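Local coordinates for protein diphosphomevalonate decarboxylase, putative (Trypanosoma brucei, PDB 2HKE) that probably catalyses the ATP-dependent decarboxylation of (R)-5-diphosphomevalonate to isopentenyl diphosphate, a precursor of isoprenoids and sterols, at residues A[272-277]-A[288-292]; A[184-190]-A[296-302]. The protein carries 1 engineered substitution. One frame throughout, in Å; residues are numbered along the deposited sequence.

Coming from the N terminus, the chain enters strand 183-189 after strand 170-175, passes through a run of helices and strand 288-291, and comes back beside it as strand 298-303. Contact 2 closes this long loop of 105 residues by antiparallel strand pairing. Within that loop lies the much shorter one of contact 1, where helix 267-283 runs on for six residues and a short turn leads back into strand 288-291, which packs on it. The two contacts adjoin, their centres about 9 Å apart, because strands 288-291 and 298-303 are neighbours in one five-stranded sheet. Contact 1 thus fixes a helix to one of the sheet's two outermost strands, and contact 2 ties the next two strands together.

Contact 1. Residues A[272-277]-A[288-292]; sequences MIRLVK and LAYTF. With SO4 (sulfate ion), chain D.
Helix segment 272-277 runs nearly antiparallel to strand 288-291, at 162° between their directions and 8.4 Å between axes; no hydrogen bond joins the two, and the contact is mainly apolar, made largely by side chains. Tyr-290 and Ile-273 form its centre. The tyrosine CG sits between the backbone N and the carbonyl carbon (chi1 60°), which turns the ring toward the helix. Ile-273 lies over one face of it, its CG1 4.0 Å from the ring centroid and only 8° off the normal, a CH-pi contact. The same CG1 also comes obliquely to Phe-292, 3.5 Å from its CE1, so that one methylene touches both aromatic side chains, while Ile-273 CG2 packs toward the phenol end of Tyr-290. Val-276 meets the tyrosine at its edge, with CG1 3.8 Å from CD2, and that methyl also lies 3.3 Å from the carbonyl O of Leu-288. Its other branch, CG2, packs on Leu-288 CD2, the two side chains crossing at about a right angle. At the solvent-facing end, the extended Lys-277 lays its CE 3.4 Å from Tyr-290 OH; the hydroxyl itself is hydrogen-bonded to Asp-249, in helix 237-256. Arg-274 points off the other way: its chain bends at chi3, and NE and NH2 grip a sulfate, probably from the crystallisation liquor, with NE 3.0 Å from O4 and NH2 3.1 Å from O3. Asp-350 N holds the same ion. Met-272 and Leu-288 continue the apolar layer onto helix 307-317, whereas Ala-289 and Tyr-290 touch helix 237-256. An amphipathic helix thus packs antiparallel on the strand that follows it, at the edge of a mostly antiparallel sheet, part of the alpha+beta C-terminal domain of the GHMP superfamily.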
# COMPACT_ATOMS: atom_id res chain seq x y z
N MET A 272 2.93 2.87 -19.72
CA MET A 272 3.88 2.23 -18.79
C MET A 272 3.79 0.73 -18.88
O MET A 272 4.82 0.04 -18.87
CB MET A 272 3.70 2.74 -17.35
CG MET A 272 4.40 4.07 -17.09
SD MET A 272 6.19 4.07 -17.19
CE MET A 272 6.63 3.10 -15.70
N ILE A 273 2.58 0.19 -19.03
CA ILE A 273 2.42 -1.23 -19.17
C ILE A 273 3.12 -1.67 -20.46
O ILE A 273 3.90 -2.60 -20.45
CB ILE A 273 0.95 -1.63 -19.19
CG1 ILE A 273 0.31 -1.42 -17.81
CG2 ILE A 273 0.79 -3.04 -19.75
CD1 ILE A 273 -1.18 -1.60 -17.82
N ARG A 274 2.83 -0.98 -21.57
CA ARG A 274 3.46 -1.32 -22.84
C ARG A 274 4.98 -1.25 -22.77
O ARG A 274 5.65 -2.12 -23.36
CB ARG A 274 2.95 -0.41 -23.97
CG ARG A 274 1.50 -0.58 -24.21
CD ARG A 274 1.08 -0.17 -25.63
NE ARG A 274 1.63 1.12 -26.02
CZ ARG A 274 1.12 2.29 -25.67
NH1 ARG A 274 0.05 2.35 -24.92
NH2 ARG A 274 1.69 3.41 -26.10
N LEU A 275 5.50 -0.23 -22.08
CA LEU A 275 6.94 -0.02 -21.95
C LEU A 275 7.62 -1.15 -21.17
O LEU A 275 8.67 -1.70 -21.58
CB LEU A 275 7.20 1.32 -21.28
CG LEU A 275 8.64 1.77 -21.15
CD1 LEU A 275 9.46 1.62 -22.45
CD2 LEU A 275 8.66 3.20 -20.66
N VAL A 276 7.04 -1.51 -20.05
CA VAL A 276 7.62 -2.60 -19.27
C VAL A 276 7.64 -3.86 -20.12
O VAL A 276 8.64 -4.58 -20.16
CB VAL A 276 6.85 -2.82 -17.96
CG1 VAL A 276 7.28 -4.11 -17.27
CG2 VAL A 276 7.00 -1.57 -17.10
N LYS A 277 6.52 -4.15 -20.78
CA LYS A 277 6.44 -5.33 -21.63
C LYS A 277 7.48 -5.33 -22.74
O LYS A 277 8.14 -6.35 -23.00
CB LYS A 277 5.04 -5.45 -22.24
CG LYS A 277 4.01 -5.90 -21.22
CD LYS A 277 2.63 -5.95 -21.88
CE LYS A 277 1.59 -6.47 -20.91
NZ LYS A 277 0.26 -6.43 -21.58
N LEU A 288 11.48 -6.71 -15.13
CA LEU A 288 10.79 -5.53 -14.56
C LEU A 288 9.32 -5.88 -14.50
O LEU A 288 8.80 -6.45 -15.45
CB LEU A 288 11.04 -4.27 -15.43
CG LEU A 288 10.48 -2.93 -14.97
CD1 LEU A 288 11.04 -2.52 -13.53
CD2 LEU A 288 10.76 -1.81 -16.00
N ALA A 289 8.66 -5.60 -13.37
CA ALA A 289 7.24 -5.82 -13.21
C ALA A 289 6.55 -4.54 -12.85
O ALA A 289 7.12 -3.69 -12.14
CB ALA A 289 6.95 -6.87 -12.10
N TYR A 290 5.32 -4.38 -13.35
CA TYR A 290 4.42 -3.27 -12.97
C TYR A 290 3.29 -3.81 -12.08
O TYR A 290 2.92 -4.98 -12.16
CB TYR A 290 3.84 -2.56 -14.20
CG TYR A 290 3.03 -3.45 -15.09
CD1 TYR A 290 1.71 -3.83 -14.73
CD2 TYR A 290 3.58 -3.97 -16.27
CE1 TYR A 290 0.99 -4.73 -15.55
CE2 TYR A 290 2.86 -4.83 -17.10
CZ TYR A 290 1.56 -5.18 -16.74
OH TYR A 290 0.89 -6.06 -17.58
N THR A 291 2.74 -2.91 -11.26
CA THR A 291 1.44 -3.12 -10.69
C THR A 291 0.78 -1.77 -10.46
O THR A 291 1.45 -0.81 -10.12
CB THR A 291 1.45 -3.99 -9.44
OG1 THR A 291 0.11 -4.36 -9.14
CG2 THR A 291 2.03 -3.26 -8.22
N PHE A 292 -0.52 -1.71 -10.72
CA PHE A 292 -1.37 -0.58 -10.40
C PHE A 292 -2.35 -1.00 -9.33
O PHE A 292 -2.83 -2.13 -9.35
CB PHE A 292 -2.15 -0.12 -11.67
CG PHE A 292 -1.25 0.36 -12.78
CD1 PHE A 292 -0.60 -0.56 -13.57
CD2 PHE A 292 -1.01 1.72 -12.99
CE1 PHE A 292 0.25 -0.17 -14.58
CE2 PHE A 292 -0.15 2.12 -13.98
CZ PHE A 292 0.49 1.19 -14.76
S SO4 D . 3.50 0.99 -29.11
O1 SO4 D . 2.41 0.92 -30.07
O2 SO4 D . 4.76 0.89 -29.82
O3 SO4 D . 3.40 2.26 -28.40
O4 SO4 D . 3.33 -0.12 -28.18

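Contact 2. Residues A[184-190]-A[296-302]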
# COMPACT_ATOMS: atom_id res chain seq x y z
N GLN A 184 13.54 -4.67 -5.16
CA GLN A 184 13.36 -3.25 -4.94
C GLN A 184 12.01 -2.85 -5.46
O GLN A 184 11.50 -3.49 -6.37
CB GLN A 184 14.40 -2.44 -5.72
CG GLN A 184 15.86 -2.71 -5.36
CD GLN A 184 16.20 -2.41 -3.91
OE1 GLN A 184 16.07 -1.30 -3.46
NE2 GLN A 184 16.73 -3.42 -3.19
N VAL A 185 11.46 -1.78 -4.89
CA VAL A 185 10.15 -1.28 -5.31
C VAL A 185 10.30 0.16 -5.78
O VAL A 185 11.00 0.97 -5.13
CB VAL A 185 9.15 -1.27 -4.15
CG1 VAL A 185 7.77 -0.75 -4.62
CG2 VAL A 185 9.05 -2.67 -3.53
N MET A 186 9.64 0.51 -6.88
CA MET A 186 9.56 1.91 -7.26
C MET A 186 8.13 2.30 -7.46
O MET A 186 7.26 1.45 -7.58
CB MET A 186 10.42 2.21 -8.48
CG MET A 186 11.92 1.96 -8.30
SD MET A 186 12.87 2.45 -9.76
CE MET A 186 12.53 1.15 -10.96
N CYS A 187 7.85 3.59 -7.41
CA CYS A 187 6.54 4.09 -7.80
C CYS A 187 6.77 5.28 -8.76
O CYS A 187 7.35 6.29 -8.38
CB CYS A 187 5.75 4.50 -6.61
SG CYS A 187 4.07 4.99 -7.07
N ALA A 188 6.35 5.10 -10.00
CA ALA A 188 6.31 6.17 -10.98
C ALA A 188 4.93 6.84 -10.87
O ALA A 188 3.88 6.28 -11.25
CB ALA A 188 6.57 5.62 -12.39
N VAL A 189 4.93 7.99 -10.20
CA VAL A 189 3.75 8.75 -9.99
C VAL A 189 3.29 9.46 -11.25
O VAL A 189 4.05 10.20 -11.86
CB VAL A 189 3.91 9.70 -8.77
CG1 VAL A 189 2.66 10.47 -8.51
CG2 VAL A 189 4.33 8.85 -7.57
N LEU A 190 2.03 9.21 -11.60
CA LEU A 190 1.39 9.74 -12.78
C LEU A 190 0.17 10.59 -12.41
O LEU A 190 -0.43 10.42 -11.35
CB LEU A 190 1.01 8.62 -13.74
CG LEU A 190 2.16 7.72 -14.22
CD1 LEU A 190 1.67 6.40 -14.84
CD2 LEU A 190 3.06 8.52 -15.16
N ALA A 296 -3.66 5.63 -10.99
CA ALA A 296 -2.90 5.71 -12.21
C ALA A 296 -1.41 5.42 -11.98
O ALA A 296 -0.71 5.16 -12.93
CB ALA A 296 -3.03 7.12 -12.84
N ASN A 297 -0.94 5.52 -10.74
CA ASN A 297 0.51 5.38 -10.48
C ASN A 297 0.95 3.97 -10.77
O ASN A 297 0.21 3.01 -10.49
CB ASN A 297 0.85 5.67 -9.02
CG ASN A 297 0.51 7.07 -8.57
OD1 ASN A 297 0.49 8.01 -9.35
ND2 ASN A 297 0.28 7.22 -7.26
N CYS A 298 2.15 3.85 -11.31
CA CYS A 298 2.72 2.59 -11.66
C CYS A 298 3.79 2.19 -10.64
O CYS A 298 4.92 2.78 -10.57
CB CYS A 298 3.33 2.67 -13.03
SG CYS A 298 3.91 1.09 -13.68
N PHE A 299 3.47 1.16 -9.87
CA PHE A 299 4.47 0.57 -8.98
C PHE A 299 5.28 -0.36 -9.83
O PHE A 299 4.78 -0.89 -10.86
CB PHE A 299 3.77 -0.15 -7.86
CG PHE A 299 3.34 0.77 -6.76
CD1 PHE A 299 2.14 1.47 -6.85
CD2 PHE A 299 4.18 1.00 -5.67
CE1 PHE A 299 1.77 2.36 -5.82
CE2 PHE A 299 3.82 1.86 -4.63
CZ PHE A 299 2.60 2.53 -4.71
N LEU A 300 6.56 -0.51 -9.50
CA LEU A 300 7.45 -1.35 -10.29
C LEU A 300 8.22 -2.19 -9.32
O LEU A 300 8.61 -1.68 -8.26
CB LEU A 300 8.43 -0.50 -11.08
CG LEU A 300 7.80 0.37 -12.13
CD1 LEU A 300 8.74 1.52 -12.47
CD2 LEU A 300 7.42 -0.47 -13.40
N PHE A 301 8.47 -3.42 -9.69
CA PHE A 301 9.37 -4.28 -8.92
C PHE A 301 10.52 -4.64 -9.83
O PHE A 301 10.33 -4.95 -11.02
CB PHE A 301 8.67 -5.55 -8.51
CG PHE A 301 7.42 -5.33 -7.73
CD1 PHE A 301 7.45 -4.68 -6.50
CD2 PHE A 301 6.21 -5.76 -8.21
CE1 PHE A 301 6.28 -4.47 -5.77
CE2 PHE A 301 5.02 -5.54 -7.47
CZ PHE A 301 5.08 -4.90 -6.24
N VAL A 302 11.72 -4.67 -9.26
CA VAL A 302 12.92 -4.92 -10.04
C VAL A 302 14.00 -5.35 -9.07
O VAL A 302 13.97 -4.94 -7.91
CB VAL A 302 13.35 -3.62 -10.79
CG1 VAL A 302 13.71 -2.50 -9.81
CG2 VAL A 302 14.51 -3.90 -11.77
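With SG anti to its backbone N (chi1 -175°), Cys-187 reaches across to Phe-299, whose CG is swung beside its own N (chi1 -81°), and the sulfur comes to lie over the ring. SG stands 3.7 Å from the centroid, 14° off the normal and displaced toward the rim, a sulfur-aromatic contact to which the cysteine CB adds a CH-pi approach over the face. On the same side of the sheet Val-185 divides its methyls: CG1 meets the edge of the Phe-299 ring, and CG2 lies in the plane of the Phe-301 ring, 3.9 Å from CD1. The other side carries Met-186, whose CE fits between Leu-300 CD1 and Val-302 CG1, 4.0 Å from the latter. Six backbone bonds knit the strands at the hydrogen-bonded pairs Gln-184/Val-302, Met-186/Leu-300 and Ala-188/Cys-298. Beyond the last pair the side chain of Asn-297 takes over: its OD1 accepts the N-H of Leu-190 at 3.0 Å, and its ND2 is hydrogen-bonded to Ala-110 O. Leu-190 then packs CD1 3.3 Å from Ala-296 O. Strand 183-189 stands between 298-303 and 358-363, and 298-303 in turn borders 288-291; helix 307-317 covers the face with Met-186, Leu-300 and Val-302, while on the other face Phe-301 meets Phe-240 of helix 237-256 edge-to-face.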